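Local coordinates for uncharacterized protein (Bacteroides uniformis, PDB 4JPQ) that is of unknown function but, as a member of carbohydrate-binding family 9, probably binds carbohydrate, at residues Q35-V40 / V51-A56; L64-K69 / A88-F93; G181-C186 / L196-I201. One frame throughout, in Å; residues are numbered along the deposited sequence.

The three contacts lie close together in one beta-rich family 9 domain, with centres 8 to 10 Å apart. Interaction 1, partly open to solvent, is an antiparallel strand pairing made largely by backbone hydrogen bonds. Interaction 3, a buried pairing, adds the Asn182 side-chain amide and an edge-to-face pair of Phe183 with Trp198. Interaction 2, also buried, joins strands that are not paired with each other, and it works almost wholly through side chains. Backbone bonds tie the contacts together: Ser52 O takes Lys67 N, Val39 N reaches Ser197 O, and Glu91 N reaches Tyr184 O. Phe183 packs against Phe53 of interaction 1 and Phe92 of interaction 2, so the three share one aromatic interior.

Interaction 1 (Q35-V40 / V51-A56); sequences QPLDVV and VSFRIA
Gln35 N donates to Phe53 O at 2.7 Å. The same two residues bond a second time, Phe53 N giving its hydrogen to Gln35 O over 2.9 Å. This reciprocal pair of bonds, both nearly straight, makes Gln35 and Phe53 a hydrogen-bonded antiparallel pair. Gln35 O also receives a CA-H...O contact from Ser52 CA at 3.3 Å. Pro36, which has no N-H to give, stands opposite Ser52 as the non-hydrogen-bonded pair. One residue on, Leu37 N resumes the pattern with a 3.1 Å bond to Val51 O. Beyond it the chains are bridged by a water that donates to Leu37 O and accepts from Val51 N. This is a short antiparallel pairing in a beta-rich family 9 carbohydrate-binding domain: the strand at 35-36 lies along strand 50-57, whose other neighbours are strands 6-11 and 61-70, and the chain then runs on to Val39, which bonds Ser197 of strand 195-197. On the inward side Phe53 carries the packing. Its CG sits between the backbone N and the carbonyl carbon (chi1 75°), which sets one face of the ring against Gln35 CB. That carbon rests over the face, offset toward the rim, with Gln35 CB 3.6 Å from Phe53 CE1 in a CH-pi contact, while the glutamine chain bends at chi2 and its amide end leads away. Pro36 O comes to the ring edge near its plane, and Leu37 CB approaches Phe53 CD1 obliquely at 4.0 Å. Leu37 and Val51 then run side by side, pointing the same way, with Leu37 CB 4.1 Å from Val51 CG1. Phe183 stacks on the Phe53 ring, Trp198 meets it edge-to-face, and Leu196 lies against Leu37.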
loop_
_atom_site.group_PDB
_atom_site.type_symbol
_atom_site.label_atom_id
_atom_site.label_comp_id
_atom_site.label_asym_id
_atom_site.label_seq_id
_atom_site.Cartn_x
_atom_site.Cartn_y
_atom_site.Cartn_z
ATOM N N GLN A 35 10.498 -3.437 6.900
ATOM C CA GLN A 35 10.055 -2.539 7.962
ATOM C C GLN A 35 8.799 -3.162 8.565
ATOM O O GLN A 35 7.928 -3.607 7.806
ATOM C CB GLN A 35 9.658 -1.174 7.367
ATOM C CG GLN A 35 10.662 -0.547 6.401
ATOM C CD GLN A 35 12.003 -0.313 7.043
ATOM O OE1 GLN A 35 13.034 -0.755 6.540
ATOM N NE2 GLN A 35 11.996 0.355 8.187
ATOM N N PRO A 36 8.680 -3.192 9.907
ATOM C CA PRO A 36 7.460 -3.753 10.472
ATOM C C PRO A 36 6.265 -2.788 10.325
ATOM O O PRO A 36 6.440 -1.570 10.387
ATOM C CB PRO A 36 7.830 -3.981 11.944
ATOM C CG PRO A 36 8.862 -2.955 12.242
ATOM C CD PRO A 36 9.557 -2.625 10.950
ATOM N N LEU A 37 5.082 -3.356 10.077
ATOM C CA LEU A 37 3.800 -2.633 9.994
ATOM C C LEU A 37 2.982 -3.276 11.115
ATOM O O LEU A 37 2.279 -4.260 10.895
ATOM C CB LEU A 37 3.191 -2.829 8.608
ATOM C CG LEU A 37 2.030 -1.943 8.146
ATOM C CD1 LEU A 37 1.726 -2.231 6.681
ATOM C CD2 LEU A 37 0.778 -2.103 8.985
ATOM N N ASP A 38 3.142 -2.741 12.326
ATOM C CA ASP A 38 2.591 -3.367 13.529
ATOM C C ASP A 38 2.071 -2.409 14.603
ATOM O O ASP A 38 2.064 -2.766 15.799
ATOM C CB ASP A 38 3.682 -4.305 14.116
ATOM C CG ASP A 38 4.918 -3.554 14.631
ATOM O OD1 ASP A 38 5.136 -2.385 14.214
ATOM O OD2 ASP A 38 5.673 -4.153 15.448
ATOM N N VAL A 39 1.634 -1.214 14.198
ATOM C CA VAL A 39 1.099 -0.253 15.156
ATOM C C VAL A 39 -0.404 -0.510 15.281
ATOM O O VAL A 39 -1.146 -0.339 14.314
ATOM C CB VAL A 39 1.412 1.208 14.786
ATOM C CG1 VAL A 39 0.958 2.167 15.900
ATOM C CG2 VAL A 39 2.912 1.376 14.555
ATOM N N VAL A 40 -0.812 -0.924 16.487
ATOM C CA VAL A 40 -2.200 -1.199 16.863
ATOM C C VAL A 40 -2.672 0.081 17.539
ATOM O O VAL A 40 -2.502 0.261 18.746
ATOM C CB VAL A 40 -2.284 -2.414 17.826
ATOM C CG1 VAL A 40 -3.717 -2.670 18.279
ATOM C CG2 VAL A 40 -1.705 -3.664 17.166
ATOM N N VAL A 51 2.884 -8.566 9.958
ATOM C CA VAL A 51 3.013 -7.920 8.643
ATOM C C VAL A 51 4.269 -7.049 8.561
ATOM O O VAL A 51 4.594 -6.323 9.498
ATOM C CB VAL A 51 1.767 -7.050 8.330
ATOM C CG1 VAL A 51 1.886 -6.352 6.971
ATOM C CG2 VAL A 51 0.507 -7.907 8.379
ATOM N N SER A 52 4.962 -7.135 7.429
ATOM C CA SER A 52 6.121 -6.302 7.148
ATOM C C SER A 52 6.058 -5.844 5.687
ATOM O O SER A 52 5.336 -6.431 4.865
ATOM C CB SER A 52 7.428 -7.037 7.456
ATOM O OG SER A 52 7.640 -8.116 6.573
ATOM N N PHE A 53 6.788 -4.776 5.387
ATOM C CA PHE A 53 6.849 -4.237 4.038
ATOM C C PHE A 53 8.219 -3.633 3.730
ATOM O O PHE A 53 9.043 -3.497 4.617
ATOM C CB PHE A 53 5.764 -3.174 3.849
ATOM C CG PHE A 53 6.067 -1.864 4.529
ATOM C CD1 PHE A 53 5.902 -1.724 5.896
ATOM C CD2 PHE A 53 6.524 -0.769 3.791
ATOM C CE1 PHE A 53 6.185 -0.517 6.530
ATOM C CE2 PHE A 53 6.806 0.439 4.411
ATOM C CZ PHE A 53 6.637 0.567 5.785
ATOM N N ARG A 54 8.442 -3.287 2.464
ATOM C CA ARG A 54 9.657 -2.590 2.056
ATOM C C ARG A 54 9.411 -1.832 0.776
ATOM O O ARG A 54 8.538 -2.184 -0.012
ATOM C CB ARG A 54 10.859 -3.504 1.916
ATOM C CG ARG A 54 10.684 -4.618 0.917
ATOM C CD ARG A 54 11.945 -5.435 0.819
ATOM N NE ARG A 54 11.754 -6.573 -0.070
ATOM C CZ ARG A 54 12.678 -7.503 -0.332
ATOM N NH1 ARG A 54 13.914 -7.442 0.175
ATOM N NH2 ARG A 54 12.378 -8.503 -1.156
ATOM N N ILE A 55 10.212 -0.793 0.592
ATOM C CA ILE A 55 10.019 0.140 -0.478
ATOM C C ILE A 55 11.340 0.627 -1.088
ATOM O O ILE A 55 12.340 0.794 -0.392
ATOM C CB ILE A 55 9.132 1.310 0.038
ATOM C CG1 ILE A 55 8.704 2.232 -1.123
ATOM C CG2 ILE A 55 9.811 2.078 1.189
ATOM C CD1 ILE A 55 7.724 3.300 -0.726
ATOM N N ALA A 56 11.304 0.865 -2.395
ATOM C CA ALA A 56 12.447 1.388 -3.158
ATOM C C ALA A 56 11.927 2.092 -4.402
ATOM O O ALA A 56 10.707 2.145 -4.595
ATOM C CB ALA A 56 13.365 0.261 -3.544
HETATM O O HOH W 1 2.621 -6.835 12.510
#

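Interaction 2 (L64-K69 / A88-F93); sequences LHYKVK and ACVEFF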
loop_
_atom_site.group_PDB
_atom_site.type_symbol
_atom_site.label_atom_id
_atom_site.label_comp_id
_atom_site.label_asym_id
_atom_site.label_seq_id
_atom_site.Cartn_x
_atom_site.Cartn_y
_atom_site.Cartn_z
ATOM N N LEU A 64 6.861 -1.499 -4.123
ATOM C CA LEU A 64 6.390 -1.941 -2.796
ATOM C C LEU A 64 6.268 -3.446 -2.736
ATOM O O LEU A 64 5.767 -4.045 -3.683
ATOM C CB LEU A 64 4.991 -1.428 -2.502
ATOM C CG LEU A 64 4.748 0.018 -2.198
ATOM C CD1 LEU A 64 3.252 0.238 -2.065
ATOM C CD2 LEU A 64 5.464 0.403 -0.919
ATOM N N HIS A 65 6.662 -4.019 -1.595
ATOM C CA HIS A 65 6.599 -5.441 -1.345
ATOM C C HIS A 65 6.139 -5.635 0.094
ATOM O O HIS A 65 6.822 -5.195 1.005
ATOM C CB HIS A 65 7.973 -6.082 -1.596
ATOM C CG HIS A 65 8.001 -7.565 -1.393
ATOM N ND1 HIS A 65 9.023 -8.214 -0.738
ATOM C CD2 HIS A 65 7.104 -8.520 -1.717
ATOM C CE1 HIS A 65 8.768 -9.507 -0.688
ATOM N NE2 HIS A 65 7.611 -9.719 -1.279
ATOM N N TYR A 66 4.965 -6.242 0.264
ATOM C CA TYR A 66 4.375 -6.557 1.556
ATOM C C TYR A 66 4.447 -8.050 1.795
ATOM O O TYR A 66 4.234 -8.829 0.858
ATOM C CB TYR A 66 2.882 -6.214 1.556
ATOM C CG TYR A 66 2.530 -4.759 1.481
ATOM C CD1 TYR A 66 2.359 -4.127 0.246
ATOM C CD2 TYR A 66 2.309 -4.010 2.649
ATOM C CE1 TYR A 66 2.004 -2.782 0.169
ATOM C CE2 TYR A 66 1.954 -2.665 2.582
ATOM C CZ TYR A 66 1.799 -2.059 1.342
ATOM O OH TYR A 66 1.458 -0.738 1.251
ATOM N N LYS A 67 4.689 -8.441 3.048
ATOM C CA LYS A 67 4.641 -9.848 3.498
ATOM C C LYS A 67 3.640 -9.902 4.654
ATOM O O LYS A 67 3.713 -9.085 5.563
ATOM C CB LYS A 67 6.003 -10.331 3.969
ATOM C CG LYS A 67 7.019 -10.571 2.861
ATOM C CD LYS A 67 8.440 -10.771 3.394
ATOM C CE LYS A 67 8.610 -11.979 4.309
ATOM N NZ LYS A 67 10.048 -12.165 4.650
ATOM N N VAL A 68 2.730 -10.873 4.625
ATOM C CA VAL A 68 1.680 -11.038 5.643
ATOM C C VAL A 68 1.547 -12.486 6.134
ATOM O O VAL A 68 1.741 -13.414 5.357
ATOM C CB VAL A 68 0.318 -10.638 5.027
ATOM C CG1 VAL A 68 -0.830 -10.847 6.005
ATOM C CG2 VAL A 68 0.345 -9.193 4.539
ATOM N N LYS A 69 1.238 -12.649 7.426
ATOM C CA LYS A 69 0.872 -13.941 8.030
ATOM C C LYS A 69 -0.333 -13.657 8.942
ATOM O O LYS A 69 -0.184 -12.941 9.931
ATOM C CB LYS A 69 2.020 -14.605 8.803
ATOM C CG LYS A 69 1.744 -16.086 9.133
ATOM C CD LYS A 69 2.875 -16.816 9.856
ATOM C CE LYS A 69 3.007 -16.364 11.305
ATOM N NZ LYS A 69 3.916 -17.253 12.080
ATOM N N ALA A 88 -8.954 -9.298 2.678
ATOM C CA ALA A 88 -7.607 -9.202 3.291
ATOM C C ALA A 88 -6.870 -8.237 2.386
ATOM O O ALA A 88 -6.664 -8.529 1.202
ATOM C CB ALA A 88 -6.899 -10.546 3.334
ATOM N N CYS A 89 -6.489 -7.093 2.944
ATOM C CA CYS A 89 -6.002 -5.978 2.157
ATOM C C CYS A 89 -4.829 -5.239 2.760
ATOM O O CYS A 89 -4.825 -4.979 3.960
ATOM C CB CYS A 89 -7.194 -5.027 2.028
ATOM S SG CYS A 89 -6.966 -3.498 1.118
ATOM N N VAL A 90 -3.869 -4.879 1.897
ATOM C CA VAL A 90 -2.718 -4.034 2.252
ATOM C C VAL A 90 -2.897 -2.725 1.485
ATOM O O VAL A 90 -3.445 -2.719 0.364
ATOM C CB VAL A 90 -1.350 -4.648 1.951
ATOM C CG1 VAL A 90 -1.119 -5.845 2.861
ATOM C CG2 VAL A 90 -1.174 -5.015 0.478
ATOM N N GLU A 91 -2.455 -1.627 2.103
ATOM C CA GLU A 91 -2.684 -0.289 1.573
ATOM C C GLU A 91 -1.445 0.608 1.663
ATOM O O GLU A 91 -0.603 0.427 2.543
ATOM C CB GLU A 91 -3.853 0.370 2.329
ATOM C CG GLU A 91 -5.135 -0.471 2.433
ATOM C CD GLU A 91 -6.289 0.198 3.164
ATOM O OE1 GLU A 91 -6.126 1.301 3.705
ATOM O OE2 GLU A 91 -7.378 -0.401 3.220
ATOM N N PHE A 92 -1.365 1.557 0.726
ATOM C CA PHE A 92 -0.321 2.580 0.644
ATOM C C PHE A 92 -1.004 3.916 0.356
ATOM O O PHE A 92 -1.679 4.049 -0.662
ATOM C CB PHE A 92 0.669 2.251 -0.479
ATOM C CG PHE A 92 1.708 3.330 -0.741
ATOM C CD1 PHE A 92 2.475 3.860 0.301
ATOM C CD2 PHE A 92 1.967 3.776 -2.043
ATOM C CE1 PHE A 92 3.451 4.826 0.060
ATOM C CE2 PHE A 92 2.947 4.733 -2.291
ATOM C CZ PHE A 92 3.687 5.258 -1.237
ATOM N N PHE A 93 -0.851 4.872 1.264
ATOM C CA PHE A 93 -1.430 6.217 1.135
ATOM C C PHE A 93 -0.247 7.168 1.004
ATOM O O PHE A 93 0.721 7.020 1.747
ATOM C CB PHE A 93 -2.236 6.607 2.377
ATOM C CG PHE A 93 -3.638 6.029 2.445
ATOM C CD1 PHE A 93 -3.892 4.668 2.240
ATOM C CD2 PHE A 93 -4.711 6.845 2.812
ATOM C CE1 PHE A 93 -5.188 4.156 2.344
ATOM C CE2 PHE A 93 -5.999 6.337 2.920
ATOM C CZ PHE A 93 -6.241 4.991 2.679
#
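The Tyr66 side chain lies with one ring face on Val90 and its hydroxyl at Glu91 O. With chi1 at -68°, CG lies anti to the carbonyl carbon and the ring extends from CB along the opposing segment. CG and CD1 meet one methyl of Val90, Tyr66 CD1 lying 3.7 Å from Val90 CG2. Along the other edge, still on the same face, CD2 meets Val90 CB and CG1. Val90 CB itself stands 3.8 Å from the Tyr66 ring centroid, 10° off the normal, a CH-pi contact centred on the face. Strands 61-70 and 89-95 are not paired; segments 64-69 and 89-93 run roughly antiparallel (146° between N-to-C directions, axes 9.2 Å apart at closest approach), in the packing expected of the beta-sandwich of family 9 modules, with side chains filling the gap. Farther out, CE2 still touches Val90 CB, and CZ comes near Glu91 O. At the tip, Tyr66 OH donates weakly to Glu91 O over 2.7 Å. Tyr66 OH also lies 3.5 Å from Phe92 CB. Phe92 CB has a second neighbour in Leu64 CD1, at 3.6 Å, and these two side chains cross at about a right angle. Past the root of the tyrosine, Val68 CG2 meets Val90 CG1 at 4.0 Å, while Phe183 packs on both Leu64 and Tyr66.

Interaction 3 (G181-C186 / L196-I201); sequences GNFYKC and LSWSPI
Asn182 OD1 receives Ser199 N from across the contact at 3.0 Å and Phe183 N from its own strand at 2.8 Å, the two donors arriving from opposite faces of the amide plane. Trp198 N is shared between Asn182 OD1 and Phe183 O, bonding weakly to each. The other half of the amide is used as well: Asn182 ND2 donates to Ser199 O over 3.1 Å, and that acceptor lies close to the amide plane. Bonding through both OD1 and ND2 fixes which way the amide is flipped. The side chain reaches Ser199 because its CG is anti to the backbone N (chi1 -151°). Ser199 O also takes Ser197 OG, which comes to the opposite face of that carbonyl from ND2. These bonds hold the chain where it leaves strand 195-197, the short partner of strand 178-186 in a beta hairpin of the family 9 domain. Lys185 and Leu196 form the hydrogen-bonded pair, each N giving to the other's O at 3.1 Å. Tyr184 and Ser197 make the adjoining non-hydrogen-bonded pair, in which Ser197 CB sits at the edge of the tyrosine ring, 3.6 Å from Tyr184 CD1. Ser197 CA approaches Phe183 O. Lys185, bent at chi2 and chi4, brings NZ to Cys186 O; NZ also makes a salt bridge with Glu70 and a hydrogen bond with His194. Among the rings, Phe183 directs its edge at the face of Trp198, offset, with the planes at 77° and Phe183 CD1 3.6 Å from Trp198 CE3. Ile201 CD1 touches Tyr184 CE1 at 3.8 Å. Asn41 bonds Ser197 OG through ND2 and Ile201 N through OD1, and Lys5 hydrogen-bonds Trp198 O through NZ and Ser199 OG through its backbone N.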
loop_
_atom_site.group_PDB
_atom_site.type_symbol
_atom_site.label_atom_id
_atom_site.label_comp_id
_atom_site.label_asym_id
_atom_site.label_seq_id
_atom_site.Cartn_x
_atom_site.Cartn_y
_atom_site.Cartn_z
ATOM N N GLY A 181 3.536 9.813 3.575
ATOM C CA GLY A 181 2.611 8.701 3.415
ATOM C C GLY A 181 2.527 7.757 4.591
ATOM O O GLY A 181 3.125 7.995 5.646
ATOM N N ASN A 182 1.753 6.691 4.412
ATOM C CA ASN A 182 1.605 5.659 5.438
ATOM C C ASN A 182 1.230 4.332 4.776
ATOM O O ASN A 182 0.821 4.306 3.592
ATOM C CB ASN A 182 0.552 6.101 6.477
ATOM C CG ASN A 182 0.790 5.530 7.876
ATOM O OD1 ASN A 182 1.483 4.529 8.062
ATOM N ND2 ASN A 182 0.191 6.178 8.873
ATOM N N PHE A 183 1.390 3.248 5.537
ATOM C CA PHE A 183 1.118 1.891 5.052
ATOM C C PHE A 183 0.172 1.210 6.021
ATOM O O PHE A 183 0.320 1.377 7.231
ATOM C CB PHE A 183 2.422 1.103 4.917
ATOM C CG PHE A 183 3.497 1.848 4.171
ATOM C CD1 PHE A 183 4.302 2.773 4.833
ATOM C CD2 PHE A 183 3.693 1.650 2.798
ATOM C CE1 PHE A 183 5.280 3.482 4.148
ATOM C CE2 PHE A 183 4.681 2.352 2.116
ATOM C CZ PHE A 183 5.470 3.274 2.788
ATOM N N TYR A 184 -0.819 0.482 5.488
ATOM C CA TYR A 184 -1.821 -0.170 6.327
ATOM C C TYR A 184 -2.173 -1.601 5.926
ATOM O O TYR A 184 -2.005 -2.004 4.772
ATOM C CB TYR A 184 -3.143 0.614 6.330
ATOM C CG TYR A 184 -3.074 2.110 6.503
ATOM C CD1 TYR A 184 -2.589 2.670 7.678
ATOM C CD2 TYR A 184 -3.566 2.977 5.514
ATOM C CE1 TYR A 184 -2.549 4.055 7.859
ATOM C CE2 TYR A 184 -3.528 4.359 5.680
ATOM C CZ TYR A 184 -3.039 4.900 6.857
ATOM O OH TYR A 184 -3.005 6.264 7.006
ATOM N N LYS A 185 -2.713 -2.320 6.914
ATOM C CA LYS A 185 -3.263 -3.669 6.780
ATOM C C LYS A 185 -4.656 -3.674 7.420
ATOM O O LYS A 185 -4.856 -3.075 8.489
ATOM C CB LYS A 185 -2.409 -4.663 7.527
ATOM C CG LYS A 185 -2.936 -6.089 7.566
ATOM C CD LYS A 185 -2.837 -6.801 6.228
ATOM C CE LYS A 185 -3.454 -8.202 6.266
ATOM N NZ LYS A 185 -4.943 -8.264 6.228
ATOM N N CYS A 186 -5.599 -4.369 6.781
ATOM C CA CYS A 186 -6.963 -4.483 7.294
ATOM C C CYS A 186 -7.738 -5.599 6.604
ATOM O O CYS A 186 -7.194 -6.295 5.752
ATOM C CB CYS A 186 -7.716 -3.144 7.117
ATOM S SG CYS A 186 -8.022 -2.726 5.396
ATOM N N LEU A 196 -4.094 -1.971 11.275
ATOM C CA LEU A 196 -2.663 -1.781 11.534
ATOM C C LEU A 196 -2.072 -0.701 10.646
ATOM O O LEU A 196 -2.484 -0.549 9.495
ATOM C CB LEU A 196 -1.918 -3.094 11.303
ATOM C CG LEU A 196 -1.745 -4.037 12.495
ATOM C CD1 LEU A 196 -2.992 -4.215 13.343
ATOM C CD2 LEU A 196 -1.219 -5.384 12.017
ATOM N N SER A 197 -1.122 0.053 11.202
ATOM C CA SER A 197 -0.427 1.126 10.469
ATOM C C SER A 197 1.077 1.088 10.728
ATOM O O SER A 197 1.543 0.456 11.696
ATOM C CB SER A 197 -0.958 2.507 10.851
ATOM O OG SER A 197 -0.495 2.899 12.143
ATOM N N TRP A 198 1.815 1.778 9.853
ATOM C CA TRP A 198 3.264 1.893 9.964
ATOM C C TRP A 198 3.589 3.024 10.937
ATOM O O TRP A 198 4.219 2.781 11.981
ATOM C CB TRP A 198 3.912 2.106 8.584
ATOM C CG TRP A 198 5.328 2.536 8.662
ATOM C CD1 TRP A 198 6.380 1.833 9.184
ATOM C CD2 TRP A 198 5.854 3.775 8.213
ATOM N NE1 TRP A 198 7.534 2.567 9.083
ATOM C CE2 TRP A 198 7.238 3.764 8.486
ATOM C CE3 TRP A 198 5.293 4.901 7.596
ATOM C CZ2 TRP A 198 8.072 4.837 8.164
ATOM C CZ3 TRP A 198 6.122 5.969 7.272
ATOM C CH2 TRP A 198 7.502 5.926 7.557
ATOM N N SER A 199 3.184 4.245 10.577
ATOM C CA SER A 199 3.388 5.411 11.434
ATOM C C SER A 199 2.109 5.529 12.260
ATOM O O SER A 199 1.021 5.226 11.714
ATOM C CB SER A 199 3.652 6.681 10.637
ATOM O OG SER A 199 3.877 7.768 11.512
ATOM N N PRO A 200 2.216 5.970 13.550
ATOM C CA PRO A 200 1.011 5.984 14.397
ATOM C C PRO A 200 -0.031 7.055 14.073
ATOM O O PRO A 200 0.301 8.095 13.503
ATOM C CB PRO A 200 1.569 6.176 15.820
ATOM C CG PRO A 200 3.003 5.791 15.729
ATOM C CD PRO A 200 3.414 6.247 14.361
ATOM N N ILE A 201 -1.275 6.765 14.466
ATOM C CA ILE A 201 -2.456 7.623 14.258
ATOM C C ILE A 201 -3.122 7.817 15.617
ATOM O O ILE A 201 -3.340 6.835 16.335
ATOM C CB ILE A 201 -3.464 6.981 13.273
ATOM C CG1 ILE A 201 -2.848 6.869 11.873
ATOM C CG2 ILE A 201 -4.763 7.786 13.216
ATOM C CD1 ILE A 201 -3.606 5.963 10.927
#